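Local coordinates for protein glia-derived nexin (Homo sapiens, PDB 4DY0) that inhibits the serine proteases thrombin, trypsin and urokinase, binds heparin, and promotes neurite extension by inhibiting thrombin, at residues Ser13-Gln18 and Ala59-Tyr64; Asn21-Ser26 and Lys286-Val291; Val33-Gly38 and Asn166-Lys171; Ser41-Leu46 and Leu292-Met297; Ala248-Ile253 and Met373-Lys378. All blocks are in the same frame, centred on the assembly; numbering follows the deposited sequence.

Contact 1: Ser13-Gln18 and Ala59-Tyr64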
# COMPACT_ATOMS: atom_id res chain seq x y z
N SER A 13 7.09 -5.87 -4.53
CA SER A 13 5.78 -6.10 -3.93
C SER A 13 5.86 -7.06 -2.75
O SER A 13 5.21 -6.86 -1.73
CB SER A 13 4.77 -6.60 -4.97
OG SER A 13 4.07 -5.51 -5.54
N ASN A 14 6.68 -8.10 -2.89
CA ASN A 14 6.85 -9.05 -1.79
C ASN A 14 7.52 -8.42 -0.58
O ASN A 14 7.14 -8.71 0.55
CB ASN A 14 7.60 -10.30 -2.25
CG ASN A 14 6.67 -11.36 -2.80
OD1 ASN A 14 5.65 -11.68 -2.19
ND2 ASN A 14 7.01 -11.90 -3.96
N THR A 15 8.50 -7.55 -0.82
CA THR A 15 9.11 -6.80 0.27
C THR A 15 8.01 -6.02 0.98
O THR A 15 7.89 -6.06 2.21
CB THR A 15 10.19 -5.82 -0.23
OG1 THR A 15 11.32 -6.55 -0.69
CG2 THR A 15 10.64 -4.89 0.89
N GLY A 16 7.18 -5.33 0.20
CA GLY A 16 6.10 -4.55 0.76
C GLY A 16 5.10 -5.40 1.53
O GLY A 16 4.62 -5.01 2.59
N ILE A 17 4.79 -6.57 0.99
CA ILE A 17 3.83 -7.46 1.64
C ILE A 17 4.39 -7.99 2.97
O ILE A 17 3.66 -8.09 3.97
CB ILE A 17 3.43 -8.63 0.71
CG1 ILE A 17 2.64 -8.10 -0.49
CG2 ILE A 17 2.62 -9.67 1.46
CD1 ILE A 17 2.31 -9.15 -1.53
N GLN A 18 5.68 -8.31 2.99
CA GLN A 18 6.33 -8.78 4.21
C GLN A 18 6.19 -7.76 5.32
O GLN A 18 5.99 -8.12 6.49
CB GLN A 18 7.81 -9.08 3.95
CG GLN A 18 8.05 -10.40 3.25
CD GLN A 18 9.51 -10.62 2.90
OE1 GLN A 18 9.83 -11.04 1.79
NE2 GLN A 18 10.40 -10.32 3.84
N ALA A 59 20.25 -2.87 -0.37
CA ALA A 59 20.42 -3.71 -1.56
C ALA A 59 20.15 -5.17 -1.24
O ALA A 59 19.55 -5.89 -2.03
CB ALA A 59 21.81 -3.53 -2.15
N MET A 60 20.61 -5.61 -0.07
CA MET A 60 20.39 -6.99 0.34
C MET A 60 18.91 -7.31 0.53
O MET A 60 18.43 -8.35 0.10
CB MET A 60 21.15 -7.29 1.64
CG MET A 60 21.07 -8.76 2.07
SD MET A 60 20.56 -8.97 3.79
CE MET A 60 18.79 -8.78 3.66
N VAL A 61 18.19 -6.40 1.20
CA VAL A 61 16.77 -6.62 1.46
C VAL A 61 15.94 -6.53 0.18
O VAL A 61 15.08 -7.37 -0.08
CB VAL A 61 16.22 -5.62 2.49
CG1 VAL A 61 14.71 -5.72 2.58
CG2 VAL A 61 16.87 -5.84 3.84
N MET A 62 16.21 -5.51 -0.63
CA MET A 62 15.47 -5.32 -1.87
C MET A 62 15.89 -6.36 -2.91
O MET A 62 15.12 -6.69 -3.81
CB MET A 62 15.70 -3.91 -2.42
CG MET A 62 15.15 -2.82 -1.52
SD MET A 62 15.84 -1.21 -1.91
CE MET A 62 15.26 -0.97 -3.59
N ARG A 63 17.10 -6.88 -2.76
CA ARG A 63 17.61 -7.91 -3.66
C ARG A 63 17.90 -7.33 -5.04
O ARG A 63 17.92 -8.06 -6.03
CB ARG A 63 16.63 -9.08 -3.75
CG ARG A 63 16.56 -9.94 -2.50
CD ARG A 63 15.54 -11.07 -2.65
N TYR A 64 18.10 -6.02 -5.10
CA TYR A 64 18.54 -5.37 -6.34
C TYR A 64 19.03 -3.95 -6.09
O TYR A 64 18.70 -3.33 -5.07
CB TYR A 64 17.44 -5.36 -7.39
CG TYR A 64 16.20 -4.57 -7.01
CD1 TYR A 64 15.08 -5.22 -6.50
CD2 TYR A 64 16.15 -3.19 -7.16
CE1 TYR A 64 13.95 -4.51 -6.16
CE2 TYR A 64 15.02 -2.47 -6.81
CZ TYR A 64 13.92 -3.14 -6.31
OH TYR A 64 12.79 -2.45 -5.96
O HOH W 1 12.32 -5.40 -2.98
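The backbones of Thr15 and Met62 make the nearest approach of the two segments, with 6.9 Å between Thr15 CA and Met62 CA. Both residues lie in helices, and Met62 is in the last turn of its own. The direct contact is small and depends on Thr15, whose side chain points at the other segment. Thr15 OG1 stands 3.9 Å from the carbonyl oxygen Val61 O. On the other branch, Thr15 CG2 faces Val61 CG1 at 4.5 Å, a loose apolar approach.

A water bridges the two helices. It lies 2.8 Å from Thr15 OG1 and donates to Met62 O over 3.2 Å. The torsion of Thr15 places OG1 beside the backbone N (chi1 -70°). There it also hydrogen-bonds the backbone of its own helix at Leu11 O.

In the serpin fold this is where the long N-terminal helix 5-26 passes the C-terminal end of helix 52-62. Helix 36-47 lies against both, since Leu43 touches Thr15 and Met62. The end of Met62 leads away from helix 5-26, and its side chain also touches Gln47.

Arg63 is the first residue to leave helical angles, with a positive phi of 70°, and its N makes a weak bond to Ala59 O. The chain then turns so that the Tyr64 ring packs on Met62 CB, which sits 4.2 Å above one face, offset toward the rim. The same ring touches Leu8 and Leu11, so helix 5-26 is met again one turn and more before Thr15.

Contact 2: Asn21-Ser26 and Lys286-Val291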
# COMPACT_ATOMS: atom_id res chain seq x y z
N ASN A 21 2.73 -7.96 6.63
CA ASN A 21 2.59 -9.15 7.47
C ASN A 21 3.12 -8.93 8.88
O ASN A 21 2.65 -9.53 9.84
CB ASN A 21 3.28 -10.35 6.83
CG ASN A 21 2.58 -10.81 5.57
OD1 ASN A 21 1.40 -10.53 5.37
ND2 ASN A 21 3.31 -11.52 4.71
N GLN A 22 4.11 -8.06 8.99
CA GLN A 22 4.66 -7.72 10.29
C GLN A 22 3.67 -6.89 11.08
O GLN A 22 3.32 -7.22 12.21
CB GLN A 22 5.94 -6.93 10.14
CG GLN A 22 7.15 -7.76 9.84
CD GLN A 22 8.40 -6.97 10.08
OE1 GLN A 22 9.27 -6.88 9.22
NE2 GLN A 22 8.50 -6.35 11.26
N ILE A 23 3.23 -5.80 10.46
CA ILE A 23 2.34 -4.86 11.13
C ILE A 23 1.08 -5.57 11.60
O ILE A 23 0.67 -5.44 12.75
CB ILE A 23 1.97 -3.70 10.20
CG1 ILE A 23 3.24 -2.97 9.74
CG2 ILE A 23 1.01 -2.74 10.90
CD1 ILE A 23 3.03 -2.05 8.55
N VAL A 24 0.49 -6.33 10.69
CA VAL A 24 -0.73 -7.07 10.95
C VAL A 24 -0.58 -8.10 12.08
O VAL A 24 -1.52 -8.34 12.84
CB VAL A 24 -1.20 -7.73 9.64
CG1 VAL A 24 -1.47 -9.22 9.82
CG2 VAL A 24 -2.39 -6.98 9.06
N LYS A 25 0.59 -8.70 12.20
CA LYS A 25 0.85 -9.59 13.33
C LYS A 25 0.96 -8.82 14.63
O LYS A 25 0.59 -9.32 15.69
CB LYS A 25 2.10 -10.45 13.09
CG LYS A 25 1.80 -11.94 12.93
CD LYS A 25 2.86 -12.66 12.10
CE LYS A 25 2.63 -12.43 10.61
NZ LYS A 25 3.39 -13.37 9.74
N SER A 26 1.47 -7.60 14.57
CA SER A 26 1.59 -6.79 15.77
C SER A 26 0.27 -6.10 16.12
O SER A 26 0.00 -5.80 17.29
CB SER A 26 2.72 -5.76 15.63
OG SER A 26 2.30 -4.63 14.89
N LYS A 286 9.47 2.55 9.83
CA LYS A 286 10.77 2.35 10.48
C LYS A 286 10.98 0.98 11.13
O LYS A 286 11.91 0.25 10.76
CB LYS A 286 11.05 3.46 11.49
CG LYS A 286 12.31 3.24 12.32
CD LYS A 286 12.80 4.54 12.94
CE LYS A 286 11.77 5.14 13.86
NZ LYS A 286 12.22 6.44 14.41
N GLU A 287 10.14 0.62 12.09
CA GLU A 287 10.36 -0.61 12.86
C GLU A 287 10.31 -1.89 12.01
O GLU A 287 11.21 -2.73 12.10
CB GLU A 287 9.39 -0.70 14.04
CG GLU A 287 9.63 0.37 15.09
CD GLU A 287 11.03 0.31 15.67
OE1 GLU A 287 11.45 -0.78 16.11
OE2 GLU A 287 11.72 1.36 15.69
N PRO A 288 9.25 -2.05 11.20
CA PRO A 288 9.17 -3.22 10.33
C PRO A 288 10.40 -3.34 9.43
O PRO A 288 10.90 -4.44 9.20
CB PRO A 288 7.92 -2.95 9.50
CG PRO A 288 7.08 -2.08 10.37
CD PRO A 288 8.05 -1.21 11.12
N LEU A 289 10.88 -2.21 8.91
CA LEU A 289 12.07 -2.25 8.06
C LEU A 289 13.30 -2.76 8.82
O LEU A 289 14.10 -3.52 8.28
CB LEU A 289 12.33 -0.88 7.42
CG LEU A 289 11.32 -0.49 6.33
CD1 LEU A 289 11.57 0.91 5.82
CD2 LEU A 289 11.32 -1.49 5.18
N LYS A 290 13.45 -2.35 10.08
CA LYS A 290 14.53 -2.86 10.91
C LYS A 290 14.49 -4.39 11.00
O LYS A 290 15.52 -5.05 10.87
CB LYS A 290 14.45 -2.28 12.32
CG LYS A 290 14.71 -0.79 12.42
CD LYS A 290 14.74 -0.37 13.89
CE LYS A 290 14.87 1.13 14.04
NZ LYS A 290 15.00 1.52 15.47
N VAL A 291 13.31 -4.94 11.25
CA VAL A 291 13.15 -6.39 11.36
C VAL A 291 13.64 -7.09 10.10
O VAL A 291 14.14 -8.22 10.16
CB VAL A 291 11.68 -6.78 11.63
CG1 VAL A 291 11.48 -8.29 11.50
CG2 VAL A 291 11.24 -6.29 13.01
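Gln22 reaches out from helix 21-26 to Pro288 and Val291 of helix 286-291, and Ile23 adds an apolar touch on Pro288. The short helix axes pass 10.1 Å apart, with 114° between their directions. Gln22 CA and Pro288 CA are the nearest pair of backbone centres.

The apolar contact is between Ile23 and Pro288. Ile23 CG1 lies 4.0 Å from Pro288 CG, the two side chains crossing at a slant.

The amide of Gln22 lies against the Val291 side chain, the two approaching from opposite directions. Gln22 CD is 3.6 Å from both Val291 CB and Val291 CG1. Gln22 is extended beyond CG, with CG beside its backbone N (chi1 -80°), and this carries the amide across to the valine. With an alanine in place of Gln22, Val291 and one side of Pro288 would probably lose their cover and a gap would open between the helices.

Within each helix there are further polar contacts. Ser26 OG donates to Ile23 O at 2.8 Å, one turn back. Lys290 NZ makes a salt bridge to Glu287 OE2 at 3.3 Å, weak as a hydrogen bond. Pro288 sits in the first turn of its helix, where the missing N-H breaks no helical bond.

This is plain helix-helix packing in the serpin fold, away from the reactive bond. It joins the C-terminal end of helix 5-26 to the short helix that follows strand 266-284. Ile23 continues inward onto Ile32 and Ile34 of strand 32-34. Leu289 points away from segment 21-26 and packs on Ile320 of strand 319-328.

Contact 3: Val33-Gly38 and Asn166-Lys171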
# COMPACT_ATOMS: atom_id res chain seq x y z
N VAL A 33 -3.87 -0.48 6.30
CA VAL A 33 -3.87 -0.29 4.86
C VAL A 33 -2.51 0.21 4.40
O VAL A 33 -2.12 1.34 4.69
CB VAL A 33 -4.97 0.67 4.40
CG1 VAL A 33 -5.06 0.69 2.88
CG2 VAL A 33 -6.30 0.27 5.01
N ILE A 34 -1.81 -0.65 3.68
CA ILE A 34 -0.45 -0.41 3.24
C ILE A 34 -0.40 -0.41 1.72
O ILE A 34 -1.29 -0.97 1.06
CB ILE A 34 0.47 -1.54 3.74
CG1 ILE A 34 0.61 -1.49 5.27
CG2 ILE A 34 1.82 -1.49 3.06
CD1 ILE A 34 1.22 -0.22 5.77
N SER A 35 0.63 0.21 1.16
CA SER A 35 0.90 0.08 -0.27
C SER A 35 2.22 -0.65 -0.46
O SER A 35 3.28 -0.04 -0.36
CB SER A 35 0.96 1.44 -0.94
OG SER A 35 1.34 1.29 -2.29
N PRO A 36 2.16 -1.96 -0.72
CA PRO A 36 3.39 -2.74 -0.84
C PRO A 36 4.34 -2.17 -1.89
O PRO A 36 5.55 -2.11 -1.67
CB PRO A 36 2.89 -4.12 -1.26
CG PRO A 36 1.52 -4.21 -0.65
CD PRO A 36 0.96 -2.81 -0.78
N HIS A 37 3.79 -1.75 -3.03
CA HIS A 37 4.62 -1.18 -4.08
C HIS A 37 5.23 0.16 -3.65
O HIS A 37 6.37 0.47 -3.98
CB HIS A 37 3.83 -0.98 -5.36
CG HIS A 37 4.61 -0.31 -6.44
ND1 HIS A 37 5.43 -1.01 -7.31
CD2 HIS A 37 4.73 1.00 -6.78
CE1 HIS A 37 6.01 -0.16 -8.14
NE2 HIS A 37 5.60 1.06 -7.84
N GLY A 38 4.45 0.95 -2.91
CA GLY A 38 4.93 2.22 -2.39
C GLY A 38 6.11 2.02 -1.46
O GLY A 38 7.01 2.85 -1.39
N ASN A 166 5.25 8.73 1.61
CA ASN A 166 4.58 8.07 0.49
C ASN A 166 3.07 8.06 0.72
O ASN A 166 2.59 7.48 1.69
CB ASN A 166 5.07 6.63 0.33
CG ASN A 166 4.27 5.86 -0.71
OD1 ASN A 166 3.79 4.76 -0.45
ND2 ASN A 166 4.12 6.45 -1.88
N ALA A 167 2.33 8.71 -0.17
CA ALA A 167 0.88 8.79 -0.05
C ALA A 167 0.20 8.26 -1.30
O ALA A 167 0.55 8.64 -2.42
CB ALA A 167 0.45 10.22 0.21
N VAL A 168 -0.76 7.36 -1.11
CA VAL A 168 -1.48 6.75 -2.23
C VAL A 168 -2.99 6.87 -2.07
O VAL A 168 -3.54 6.54 -1.01
CB VAL A 168 -1.10 5.26 -2.40
CG1 VAL A 168 -1.68 4.72 -3.70
CG2 VAL A 168 0.41 5.09 -2.38
N TYR A 169 -3.67 7.34 -3.11
CA TYR A 169 -5.13 7.43 -3.10
C TYR A 169 -5.71 6.77 -4.33
O TYR A 169 -5.12 6.81 -5.41
CB TYR A 169 -5.62 8.88 -3.03
CG TYR A 169 -7.11 8.99 -3.23
CD1 TYR A 169 -7.99 8.86 -2.16
CD2 TYR A 169 -7.66 9.20 -4.50
CE1 TYR A 169 -9.36 8.94 -2.34
CE2 TYR A 169 -9.03 9.29 -4.68
CZ TYR A 169 -9.87 9.15 -3.60
OH TYR A 169 -11.24 9.23 -3.77
N PHE A 170 -6.89 6.17 -4.19
CA PHE A 170 -7.54 5.50 -5.31
C PHE A 170 -9.05 5.34 -5.07
O PHE A 170 -9.50 5.18 -3.93
CB PHE A 170 -6.87 4.15 -5.57
CG PHE A 170 -7.51 3.36 -6.68
CD1 PHE A 170 -7.21 3.63 -8.01
CD2 PHE A 170 -8.39 2.33 -6.40
CE1 PHE A 170 -7.80 2.90 -9.03
CE2 PHE A 170 -8.98 1.59 -7.41
CZ PHE A 170 -8.68 1.87 -8.73
N LYS A 171 -9.81 5.39 -6.16
CA LYS A 171 -11.23 5.06 -6.11
C LYS A 171 -11.65 4.28 -7.35
O LYS A 171 -12.12 3.14 -7.25
CB LYS A 171 -12.10 6.31 -5.96
CG LYS A 171 -13.57 5.99 -5.81
CD LYS A 171 -14.45 7.22 -5.92
CE LYS A 171 -15.91 6.84 -5.78
NZ LYS A 171 -16.80 8.04 -5.74
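The flat amide of Asn166 meets Gly38 at its oxygen end. Gly38 CA lies 3.4 Å from Asn166 OD1, off the amide plane, and Gly38 C follows at 3.7 Å from the same oxygen. So close an approach depends on Gly38 having no side chain, because a beta carbon would run into OD1. The amide is held at both ends. Gln322 NE2 hydrogen-bonds OD1, and Asn93 OD1 hydrogen-bonds ND2. With both ends fixed, the group is unlikely to turn over.

Beside it, Val168 CG2 packs on Ser35, 3.9 Å from Ser35 OG and 4.0 Å from Ser35 CB. Ser35 is the N-cap of helix 36-47. Its OG lies opposite its own backbone N (chi1 175°) and accepts from Gly38 N at 3.2 Å, with an N-H...O angle of 147°. The hydroxyl is also hydrogen-bonded to Leu371 O. Replacing Ser35 by alanine would probably leave Gly38 N without its capping partner and Leu371 O without its mate.

Gln322 ties the two segments together, since its OE1 takes Ser35 N and its NE2 serves Asn166. The start of helix 36-47 thus packs against the neighbouring strands 162-170 and 319-328. This is the serpin shutter region; as in other serpins, these two strands probably part when the reactive loop inserts between them.

Contact 4: Ser41-Leu46 and Leu292-Met297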
# COMPACT_ATOMS: atom_id res chain seq x y z
N SER A 41 9.12 1.47 -3.73
CA SER A 41 9.59 2.75 -4.25
C SER A 41 10.34 3.56 -3.19
O SER A 41 11.41 4.12 -3.46
CB SER A 41 8.41 3.56 -4.79
OG SER A 41 7.69 2.80 -5.75
N VAL A 42 9.69 3.67 -2.00
CA VAL A 42 10.33 4.39 -0.90
C VAL A 42 11.74 3.88 -0.60
O VAL A 42 12.64 4.66 -0.31
CB VAL A 42 9.45 4.34 0.36
CG1 VAL A 42 10.29 4.55 1.61
CG2 VAL A 42 8.34 5.38 0.26
N LEU A 43 12.02 2.52 -0.68
CA LEU A 43 13.34 1.95 -0.46
C LEU A 43 14.28 2.31 -1.61
O LEU A 43 15.46 2.57 -1.40
CB LEU A 43 13.27 0.43 -0.26
CG LEU A 43 12.57 -0.10 1.01
CD1 LEU A 43 12.47 -1.62 1.00
CD2 LEU A 43 13.27 0.38 2.28
N GLY A 44 13.75 2.32 -2.83
CA GLY A 44 14.53 2.75 -3.99
C GLY A 44 14.98 4.20 -3.86
O GLY A 44 16.15 4.53 -4.07
N MET A 45 14.03 5.07 -3.50
CA MET A 45 14.33 6.46 -3.24
C MET A 45 15.52 6.61 -2.30
O MET A 45 16.47 7.34 -2.60
CB MET A 45 13.10 7.16 -2.66
CG MET A 45 12.01 7.42 -3.69
SD MET A 45 10.34 7.52 -3.01
CE MET A 45 10.61 8.57 -1.59
N LEU A 46 15.47 5.91 -1.17
CA LEU A 46 16.55 5.96 -0.18
C LEU A 46 17.84 5.31 -0.68
O LEU A 46 18.93 5.70 -0.27
CB LEU A 46 16.11 5.30 1.12
CG LEU A 46 15.03 6.03 1.92
CD1 LEU A 46 14.66 5.23 3.15
CD2 LEU A 46 15.51 7.41 2.31
N LEU A 292 13.50 -6.41 8.96
CA LEU A 292 13.99 -6.93 7.68
C LEU A 292 15.50 -6.80 7.54
O LEU A 292 16.09 -7.35 6.61
CB LEU A 292 13.29 -6.24 6.51
CG LEU A 292 11.81 -6.55 6.29
CD1 LEU A 292 11.33 -5.90 5.00
CD2 LEU A 292 11.56 -8.05 6.28
N GLY A 293 16.12 -6.06 8.45
CA GLY A 293 17.57 -5.91 8.45
C GLY A 293 18.10 -4.56 8.01
O GLY A 293 19.30 -4.38 7.85
N ILE A 294 17.20 -3.59 7.81
CA ILE A 294 17.61 -2.24 7.45
C ILE A 294 17.66 -1.37 8.70
O ILE A 294 16.65 -0.78 9.07
CB ILE A 294 16.64 -1.60 6.43
CG1 ILE A 294 16.56 -2.44 5.16
CG2 ILE A 294 17.07 -0.18 6.10
CD1 ILE A 294 15.35 -2.14 4.31
N THR A 295 18.82 -1.30 9.33
CA THR A 295 18.95 -0.63 10.63
C THR A 295 19.76 0.67 10.61
O THR A 295 19.41 1.63 11.30
CB THR A 295 19.59 -1.57 11.68
OG1 THR A 295 20.79 -2.13 11.15
CG2 THR A 295 18.63 -2.69 12.04
N ASP A 296 20.83 0.69 9.82
CA ASP A 296 21.75 1.83 9.83
C ASP A 296 21.08 3.18 9.53
O ASP A 296 21.27 4.15 10.26
CB ASP A 296 22.90 1.60 8.85
CG ASP A 296 23.85 0.51 9.32
OD1 ASP A 296 23.57 -0.15 10.34
OD2 ASP A 296 24.90 0.33 8.66
N MET A 297 20.29 3.23 8.46
CA MET A 297 19.70 4.50 8.02
C MET A 297 18.88 5.20 9.11
O MET A 297 18.63 6.39 9.02
CB MET A 297 18.83 4.29 6.78
CG MET A 297 17.50 3.59 7.03
SD MET A 297 16.66 3.27 5.46
CE MET A 297 15.02 2.85 6.04
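Ile294 and Met297 reach Leu43 and Leu46, which lie three residues apart on helix 36-47. The backbones stay well separated. Leu43 CA and Ile294 CA are 9.9 Å apart, and Leu46 CA and Met297 CA are 8.9 Å apart, so side chains alone bridge the gap.

The segment begins with the exit from helix 286-291. Gly293 ends that helix in a Schellman motif, with a positive phi of 108°. Ile294 then turns toward helix 36-47. Its CD1 meets Leu43 CD2 at 3.8 Å, and the two chains cross at a slant. Thr295 and Asp296 face elsewhere. Gln57 OE1 accepts from both of their backbone N atoms, and Asp296 OD2 forms a salt bridge with Arg53.

Met297 comes last, in a 3-10 segment that begins at Asp296. Its CG sits between the backbone N and the carbonyl carbon (chi1 74°), and the chain runs straight on from there. It crosses Leu46 at about a right angle. Leu46 CD1 touches Met297 SD at 3.6 Å and Met297 CE at 3.8 Å, so one methyl covers the end of the thioether.

All four residues are buried. Leu43 also packs on Leu58 and Met62 of helix 52-62, whose Val61 touches Ile294. Leu46 rests on Leu164 of strand 162-170, and the backbone of Met297 is bonded to Val317. The loop lies against helices 36-47 and 52-62 of the serpin fold.

Contact 5: Ala248-Ile253 and Met373-Lys378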
# COMPACT_ATOMS: atom_id res chain seq x y z
N ALA A 248 -5.71 -16.10 11.17
CA ALA A 248 -5.34 -17.48 10.90
C ALA A 248 -5.12 -17.79 9.42
O ALA A 248 -4.54 -18.82 9.08
CB ALA A 248 -6.37 -18.44 11.49
N ILE A 249 -5.56 -16.90 8.53
CA ILE A 249 -5.43 -17.18 7.10
C ILE A 249 -4.43 -16.28 6.36
O ILE A 249 -4.02 -16.60 5.25
CB ILE A 249 -6.79 -17.13 6.35
CG1 ILE A 249 -7.34 -15.71 6.30
CG2 ILE A 249 -7.80 -18.08 6.99
CD1 ILE A 249 -8.50 -15.54 5.36
N ILE A 250 -4.02 -15.18 6.98
CA ILE A 250 -3.16 -14.22 6.29
C ILE A 250 -1.64 -14.42 6.44
O ILE A 250 -0.86 -13.84 5.68
CB ILE A 250 -3.55 -12.77 6.62
CG1 ILE A 250 -3.22 -12.45 8.08
CG2 ILE A 250 -5.03 -12.55 6.36
CD1 ILE A 250 -3.81 -11.14 8.54
N PRO A 251 -1.20 -15.25 7.40
CA PRO A 251 0.24 -15.47 7.51
C PRO A 251 0.84 -16.11 6.25
O PRO A 251 0.21 -16.96 5.64
CB PRO A 251 0.35 -16.44 8.69
CG PRO A 251 -0.89 -16.22 9.49
CD PRO A 251 -1.96 -15.91 8.48
N HIS A 252 2.05 -15.71 5.89
CA HIS A 252 2.74 -16.32 4.76
C HIS A 252 2.13 -15.95 3.40
O HIS A 252 2.43 -16.59 2.39
CB HIS A 252 2.76 -17.85 4.89
CG HIS A 252 3.15 -18.34 6.26
ND1 HIS A 252 4.35 -18.00 6.85
CD2 HIS A 252 2.51 -19.14 7.13
CE1 HIS A 252 4.42 -18.57 8.04
NE2 HIS A 252 3.32 -19.27 8.24
N ILE A 253 1.26 -14.95 3.37
CA ILE A 253 0.74 -14.49 2.09
C ILE A 253 1.82 -13.74 1.34
O ILE A 253 2.54 -12.92 1.91
CB ILE A 253 -0.49 -13.59 2.24
CG1 ILE A 253 -1.67 -14.38 2.81
CG2 ILE A 253 -0.88 -13.01 0.89
CD1 ILE A 253 -3.00 -13.68 2.67
N MET A 373 -2.68 -3.14 -0.01
CA MET A 373 -2.95 -4.34 0.76
C MET A 373 -3.55 -3.89 2.09
O MET A 373 -2.99 -3.03 2.78
CB MET A 373 -1.68 -5.15 0.98
CG MET A 373 -1.92 -6.47 1.68
SD MET A 373 -0.43 -7.50 1.69
CE MET A 373 -1.09 -9.05 2.32
N GLY A 374 -4.69 -4.46 2.45
CA GLY A 374 -5.37 -4.01 3.65
C GLY A 374 -6.02 -5.10 4.48
O GLY A 374 -6.51 -6.11 3.95
N GLN A 375 -6.03 -4.90 5.79
CA GLN A 375 -6.83 -5.75 6.65
C GLN A 375 -7.89 -4.86 7.27
O GLN A 375 -7.59 -3.88 7.95
CB GLN A 375 -5.97 -6.45 7.71
CG GLN A 375 -6.18 -5.97 9.12
CD GLN A 375 -5.53 -6.88 10.15
OE1 GLN A 375 -5.43 -8.09 9.94
NE2 GLN A 375 -5.09 -6.30 11.26
N ILE A 376 -9.15 -5.17 7.00
CA ILE A 376 -10.25 -4.37 7.52
C ILE A 376 -10.96 -5.11 8.63
O ILE A 376 -11.64 -6.11 8.38
CB ILE A 376 -11.27 -4.01 6.42
CG1 ILE A 376 -10.57 -3.26 5.27
CG2 ILE A 376 -12.42 -3.20 7.00
CD1 ILE A 376 -9.84 -1.98 5.71
N ASN A 377 -10.79 -4.63 9.86
CA ASN A 377 -11.44 -5.22 11.04
C ASN A 377 -12.77 -4.55 11.36
O ASN A 377 -13.61 -5.12 12.04
CB ASN A 377 -10.52 -5.13 12.25
CG ASN A 377 -9.55 -6.28 12.32
OD1 ASN A 377 -8.34 -6.11 12.14
ND2 ASN A 377 -10.07 -7.48 12.55
N LYS A 378 -12.94 -3.33 10.87
CA LYS A 378 -14.20 -2.61 11.02
C LYS A 378 -14.30 -1.51 9.97
O LYS A 378 -13.61 -0.51 10.05
CB LYS A 378 -14.32 -2.00 12.42
CG LYS A 378 -15.74 -1.61 12.79
CD LYS A 378 -15.87 -1.30 14.27
CE LYS A 378 -15.11 -0.04 14.65
NZ LYS A 378 -15.26 0.27 16.10
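Ile250 meets Gln375, and Ile253 meets Met373, in a thin buried contact between a turn and a strand. The closer pair is Ile250 with Gln375. Ile250 CD1 touches Gln375 OE1 at 3.7 Å, the two side chains crossing at about a right angle. CG1 of Ile250 lies between its backbone N and carbonyl carbon (chi1 68°), which sends CD1 toward the strand. The Gln375 chain is extended beyond CG, so its amide end stands out from the strand. The polar grip on that amide comes from elsewhere: Gln375 NE2 is hydrogen-bonded to Asp30 O.

The second pair is looser. Ile253 CG2 and Met373 CE are 4.2 Å apart, with Met373 stretched out at full length. The backbones here are further apart too, 10.9 Å between Ile253 CA and Met373 CA against 9.2 Å between Ile250 CA and Gln375 CA.

The far side of the turn faces solvent. Residues 250 to 253 form a type II beta turn, closed by a weak bond from Ile253 N to Ile250 O. Pro251 and His252 take its two corners, and His252 has the positive phi (72°) usual for the second. This exposed histidine is poorly ordered.

The turn leads into helix 255-262. Strand 369-376 belongs to the serpin's B sheet and runs between strands 32-34 and 358-364, bonded to both. Helix 5-26 also packs here: its Val24 touches Ile250 and Gln375, and its Ile17 and Phe20 touch Met373.

Contacts 1 and 2 use helix 5-26, with about 13 Å between centres. Contacts 3 and 4 share helix 36-47. Their centres are about 17 Å apart. Contact 1 is nearest to contact 4, about 9 Å between centres, and Val61 and Met62 touch Leu292, Ile294 and Leu43. Contact 5 touches contact 3 through strands 32-34 and 369-376, where Met373 N is probably hydrogen-bonded to Ile34 O. It is farthest from contact 4, about 24 Å between centres. Along the chain, contact 3 is nested inside contact 2, while contact 5 opens after contact 3 closes. Contacts 2 and 4 tie early helices to residues 286-297, and contact 5 joins two late segments, in one serpin domain.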